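PDB 7LBJ: geranyltranstransferase, which probably catalyses magnesium-dependent chain elongation in isoprene biosynthesis, joining isopentenyl diphosphate to an allylic diphosphate to form products such as farnesyl diphosphate. Local coordinates for residues Y46-G51 with I84-L89; M79-I84 with V195-L200. All blocks are in the same frame, centred on the assembly; numbering follows the deposited sequence.

Contact 1 of 2, residues Y46-G51 with I84-L89; sequences YSVLGG and IHAYSL
V48 and A86 make the tight part of this contact. The methyl CG2 of V48 rests on CB of A86 at 3.6 Å. That branch lies anti to the backbone N of V48, which carries it to the helix. The same A86 methyl also meets the carbonyl O of S47, at 3.6 Å from A86 CB. One small side chain therefore receives both an apolar branch and a peptide oxygen. The backbones come close here, with V48 CA 5.8 Å from A86 CA.

The looser side holds water. One molecule donates to S47 O and to A86 O, at 2.8 Å from each oxygen. It joins two carbonyls that could not bond to each other, since both are acceptors. The hydroxyl of S47 takes no part in this bridge. Its OG bonds to A43 O, in the last turn of helix 38-46, and to T109 OG1.

Residues 46-51 belong to the connection between helices 38-46 and 55-65. Here that connection packs on helix 75-92 of the mostly helical prenyl synthase fold. Farther along the loop, L49 turns to helix 11-29, where it touches E23, L26 and D27. Y87 starts away from the loop and packs on helix 115-134 and on D123 of the second subunit.

The chemistry is mixed. Loop 46-51 and helix 75-92 pack directly at a methyl-to-methyl touch, while a shared water gives each of the two carbonyls beside it a donor.

Contact 2 of 2, residues M79-I84 with V195-L200; sequences MSVELI and VRMGAL
M197 meets S80 and V81 without a ring, amide or carboxylate at the interface, so there is no face or edge to fill. The flat groups of the two segments are engaged elsewhere. The carboxylate of E82 forms a salt bridge to R54 through OE2. The guanidinium of R196 bonds through NE to T149 OG1.

The contact is thus made by the thioether of M197. The helices are well apart, with V81 CA 9.3 Å from M197 CA, and M197 spans much of this distance. Its CG points opposite the carbonyl carbon (chi1 -66°). With the next torsion extended, this carries the sulfur to V81. The bend at the last torsion (chi3 81°) then turns the end methyl to S80. M197 SD lies 3.9 Å from CG1 of V81, where the two side chains run antiparallel alongside each other. M197 CE lies 3.6 Å from OG of S80, a methyl-to-hydroxyl touch and not a polar bond.

S80 OG is bonded instead to A77 O, one turn back on its own helix. Its polar end is therefore satisfied within helix 75-92, and the serine can lie against an apolar methyl while buried.

Other helices surround the contact. Helix 140-154 brings L150 to S80, and C146 and T149 to M197. Helix 115-134 places L133 against both S80 and M197. Helix 55-65 reaches V81 through R56. The contact joins helices 75-92 and 176-201 inside the helical core of the prenyl synthase fold.

In the fold
Contacts 1 and 2 lie on neighbouring turns of helix 75-92, share I84, and have centres about 14 Å apart. V48 of contact 1 also touches contact 2: its CG2 lies 4.1 Å from E82 CG and 4.2 Å from L83 CD2. R54 ties them further, bonding to V48 O and to the carboxylate of E82. It belongs to the glycine-rich GGKR sequence, which in relatives contributes to the isopentenyl diphosphate site. Helix 75-92 runs directly into an aspartate-rich sequence that in this family binds magnesium and the allylic diphosphate. The two contacts thus pack a helix leading to the probable active site.

Contact 1 of 2, residues Y46-G51 with I84-L89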
loop_
_atom_site.group_PDB
_atom_site.type_symbol
_atom_site.label_atom_id
_atom_site.label_comp_id
_atom_site.label_asym_id
_atom_site.label_seq_id
_atom_site.Cartn_x
_atom_site.Cartn_y
_atom_site.Cartn_z
ATOM N N TYR A 46 0.897 17.027 -5.853
ATOM C CA TYR A 46 2.137 17.751 -5.595
ATOM C C TYR A 46 3.313 16.799 -5.457
ATOM O O TYR A 46 4.450 17.143 -5.828
ATOM C CB TYR A 46 1.981 18.584 -4.326
ATOM C CG TYR A 46 3.158 19.451 -3.955
ATOM C CD1 TYR A 46 3.343 20.694 -4.551
ATOM C CD2 TYR A 46 4.072 19.047 -2.992
ATOM C CE1 TYR A 46 4.416 21.510 -4.202
ATOM C CE2 TYR A 46 5.164 19.863 -2.640
ATOM C CZ TYR A 46 5.325 21.093 -3.247
ATOM O OH TYR A 46 6.401 21.907 -2.894
ATOM N N SER A 47 3.060 15.608 -4.915
ATOM C CA SER A 47 4.101 14.631 -4.643
ATOM C C SER A 47 4.498 13.799 -5.853
ATOM O O SER A 47 5.475 13.050 -5.757
ATOM C CB SER A 47 3.637 13.671 -3.523
ATOM O OG SER A 47 3.284 14.391 -2.354
ATOM N N VAL A 48 3.770 13.852 -6.972
ATOM C CA VAL A 48 4.202 12.996 -8.071
ATOM C C VAL A 48 4.188 13.693 -9.431
ATOM O O VAL A 48 4.951 13.305 -10.323
ATOM C CB VAL A 48 3.388 11.683 -8.089
ATOM C CG1 VAL A 48 2.034 11.906 -8.601
ATOM C CG2 VAL A 48 4.105 10.629 -8.927
ATOM N N LEU A 49 3.385 14.747 -9.601
ATOM C CA LEU A 49 3.372 15.437 -10.882
ATOM C C LEU A 49 4.496 16.471 -10.937
ATOM O O LEU A 49 5.098 16.836 -9.921
ATOM C CB LEU A 49 2.015 16.116 -11.151
ATOM C CG LEU A 49 0.785 15.175 -11.152
ATOM C CD1 LEU A 49 -0.517 15.890 -11.448
ATOM C CD2 LEU A 49 0.994 14.020 -12.125
ATOM N N GLY A 50 4.777 16.936 -12.146
ATOM C CA GLY A 50 5.752 17.990 -12.344
ATOM C C GLY A 50 7.092 17.543 -12.882
ATOM O O GLY A 50 8.087 18.254 -12.674
ATOM N N GLY A 51 7.155 16.398 -13.559
ATOM C CA GLY A 51 8.346 16.028 -14.304
ATOM C C GLY A 51 9.354 15.204 -13.531
ATOM O O GLY A 51 8.973 14.362 -12.716
ATOM N N ILE A 84 4.797 4.099 -6.246
ATOM C CA ILE A 84 5.489 3.552 -5.080
ATOM C C ILE A 84 6.693 4.420 -4.742
ATOM O O ILE A 84 6.916 4.789 -3.584
ATOM C CB ILE A 84 5.885 2.085 -5.314
ATOM C CG1 ILE A 84 4.617 1.212 -5.408
ATOM C CG2 ILE A 84 6.797 1.578 -4.185
ATOM C CD1 ILE A 84 3.729 1.279 -4.156
ATOM N N HIS A 85 7.469 4.788 -5.763
ATOM C CA HIS A 85 8.638 5.631 -5.533
ATOM C C HIS A 85 8.235 6.959 -4.896
ATOM O O HIS A 85 8.820 7.393 -3.891
ATOM C CB HIS A 85 9.361 5.861 -6.869
ATOM C CG HIS A 85 10.560 6.755 -6.773
ATOM N ND1 HIS A 85 11.654 6.450 -5.993
ATOM C CD2 HIS A 85 10.847 7.934 -7.380
ATOM C CE1 HIS A 85 12.558 7.408 -6.114
ATOM N NE2 HIS A 85 12.086 8.326 -6.939
ATOM N N ALA A 86 7.202 7.598 -5.445
ATOM C CA ALA A 86 6.788 8.909 -4.961
ATOM C C ALA A 86 6.322 8.843 -3.514
ATOM O O ALA A 86 6.678 9.708 -2.705
ATOM C CB ALA A 86 5.675 9.483 -5.849
ATOM N N TYR A 87 5.502 7.837 -3.176
ATOM C CA TYR A 87 5.014 7.746 -1.807
ATOM C C TYR A 87 6.184 7.557 -0.849
ATOM O O TYR A 87 6.203 8.134 0.242
ATOM C CB TYR A 87 3.957 6.616 -1.667
ATOM C CG TYR A 87 4.384 5.405 -0.829
ATOM C CD1 TYR A 87 4.589 5.507 0.550
ATOM C CD2 TYR A 87 4.560 4.155 -1.411
ATOM C CE1 TYR A 87 5.018 4.409 1.314
ATOM C CE2 TYR A 87 4.969 3.047 -0.644
ATOM C CZ TYR A 87 5.191 3.190 0.703
ATOM O OH TYR A 87 5.601 2.111 1.443
ATOM N N SER A 88 7.187 6.766 -1.246
ATOM C CA SER A 88 8.283 6.488 -0.321
ATOM C C SER A 88 9.048 7.757 0.003
ATOM O O SER A 88 9.527 7.930 1.128
ATOM C CB SER A 88 9.236 5.443 -0.909
ATOM O OG SER A 88 10.005 6.009 -1.971
ATOM N N LEU A 89 9.145 8.669 -0.965
ATOM C CA LEU A 89 9.867 9.916 -0.732
ATOM C C LEU A 89 9.076 10.859 0.164
ATOM O O LEU A 89 9.667 11.580 0.970
ATOM C CB LEU A 89 10.185 10.597 -2.060
ATOM C CG LEU A 89 11.077 9.819 -3.024
ATOM C CD1 LEU A 89 11.350 10.633 -4.304
ATOM C CD2 LEU A 89 12.370 9.425 -2.346
HETATM O O HOH W 1 7.433 12.179 -3.879
#

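Contact 2 of 2, residues M79-I84 with V195-L200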
loop_
_atom_site.group_PDB
_atom_site.type_symbol
_atom_site.label_atom_id
_atom_site.label_comp_id
_atom_site.label_asym_id
_atom_site.label_seq_id
_atom_site.Cartn_x
_atom_site.Cartn_y
_atom_site.Cartn_z
ATOM N N MET A 79 3.048 3.544 -14.297
ATOM C CA MET A 79 2.561 4.415 -13.233
ATOM C C MET A 79 2.775 3.789 -11.859
ATOM O O MET A 79 3.135 4.485 -10.899
ATOM C CB MET A 79 1.076 4.729 -13.443
ATOM C CG MET A 79 0.819 5.709 -14.563
ATOM S SD MET A 79 -0.914 6.256 -14.569
ATOM C CE MET A 79 -1.667 4.816 -15.302
ATOM N N SER A 80 2.545 2.487 -11.732
ATOM C CA SER A 80 2.589 1.887 -10.399
ATOM C C SER A 80 3.977 2.033 -9.775
ATOM O O SER A 80 4.098 2.297 -8.574
ATOM C CB SER A 80 2.168 0.413 -10.448
ATOM O OG SER A 80 3.207 -0.409 -10.969
ATOM N N VAL A 81 5.042 1.911 -10.578
ATOM C CA VAL A 81 6.351 1.969 -9.938
ATOM C C VAL A 81 6.696 3.400 -9.568
ATOM O O VAL A 81 7.405 3.625 -8.575
ATOM C CB VAL A 81 7.455 1.317 -10.801
ATOM C CG1 VAL A 81 7.193 -0.177 -10.946
ATOM C CG2 VAL A 81 7.560 1.991 -12.178
ATOM N N GLU A 82 6.214 4.385 -10.344
ATOM C CA GLU A 82 6.464 5.783 -9.995
ATOM C C GLU A 82 5.664 6.192 -8.767
ATOM O O GLU A 82 6.152 6.989 -7.953
ATOM C CB GLU A 82 6.141 6.704 -11.184
ATOM C CG GLU A 82 6.581 8.162 -11.024
ATOM C CD GLU A 82 8.099 8.347 -10.993
ATOM O OE1 GLU A 82 8.839 7.349 -11.087
ATOM O OE2 GLU A 82 8.566 9.503 -10.877
ATOM N N LEU A 83 4.445 5.638 -8.609
ATOM C CA LEU A 83 3.636 5.919 -7.419
ATOM C C LEU A 83 4.251 5.315 -6.160
ATOM O O LEU A 83 4.229 5.945 -5.092
ATOM C CB LEU A 83 2.191 5.414 -7.612
ATOM C CG LEU A 83 1.461 6.238 -8.682
ATOM C CD1 LEU A 83 0.174 5.551 -9.105
ATOM C CD2 LEU A 83 1.162 7.664 -8.191
ATOM N N ILE A 84 4.797 4.099 -6.246
ATOM C CA ILE A 84 5.489 3.552 -5.080
ATOM C C ILE A 84 6.693 4.420 -4.742
ATOM O O ILE A 84 6.916 4.789 -3.584
ATOM C CB ILE A 84 5.885 2.085 -5.314
ATOM C CG1 ILE A 84 4.617 1.212 -5.408
ATOM C CG2 ILE A 84 6.797 1.578 -4.185
ATOM C CD1 ILE A 84 3.729 1.279 -4.156
ATOM N N VAL A 195 11.811 -3.292 -14.306
ATOM C CA VAL A 195 12.248 -4.051 -15.480
ATOM C C VAL A 195 11.446 -5.343 -15.612
ATOM O O VAL A 195 11.037 -5.726 -16.715
ATOM C CB VAL A 195 13.759 -4.318 -15.394
ATOM C CG1 VAL A 195 14.208 -5.361 -16.458
ATOM C CG2 VAL A 195 14.523 -2.973 -15.531
ATOM N N ARG A 196 11.214 -6.043 -14.496
ATOM C CA ARG A 196 10.476 -7.304 -14.579
ATOM C C ARG A 196 9.059 -7.080 -15.085
ATOM O O ARG A 196 8.547 -7.874 -15.889
ATOM C CB ARG A 196 10.459 -7.996 -13.214
ATOM C CG ARG A 196 9.602 -9.248 -13.205
ATOM C CD ARG A 196 9.652 -9.951 -11.839
ATOM N NE ARG A 196 8.657 -11.013 -11.774
ATOM C CZ ARG A 196 8.836 -12.231 -12.259
ATOM N NH1 ARG A 196 9.988 -12.598 -12.802
ATOM N NH2 ARG A 196 7.839 -13.113 -12.178
ATOM N N MET A 197 8.389 -6.022 -14.606
ATOM C CA MET A 197 6.999 -5.797 -15.002
ATOM C C MET A 197 6.889 -5.446 -16.472
ATOM O O MET A 197 5.989 -5.940 -17.163
ATOM C CB MET A 197 6.365 -4.714 -14.129
ATOM C CG MET A 197 6.261 -5.203 -12.659
ATOM S SD MET A 197 6.026 -3.865 -11.468
ATOM C CE MET A 197 4.311 -3.708 -11.725
ATOM N N GLY A 198 7.791 -4.591 -16.972
ATOM C CA GLY A 198 7.786 -4.302 -18.397
ATOM C C GLY A 198 7.961 -5.553 -19.230
ATOM O O GLY A 198 7.289 -5.732 -20.249
ATOM N N ALA A 199 8.850 -6.448 -18.789
ATOM C CA ALA A 199 9.098 -7.671 -19.539
ATOM C C ALA A 199 7.927 -8.633 -19.417
ATOM O O ALA A 199 7.583 -9.317 -20.386
ATOM C CB ALA A 199 10.392 -8.334 -19.059
ATOM N N LEU A 200 7.296 -8.696 -18.231
ATOM C CA LEU A 200 6.083 -9.506 -18.104
ATOM C C LEU A 200 5.001 -9.016 -19.057
ATOM O O LEU A 200 4.315 -9.822 -19.699
ATOM C CB LEU A 200 5.566 -9.472 -16.671
ATOM C CG LEU A 200 6.355 -10.295 -15.663
ATOM C CD1 LEU A 200 5.826 -9.994 -14.265
ATOM C CD2 LEU A 200 6.202 -11.773 -15.992
#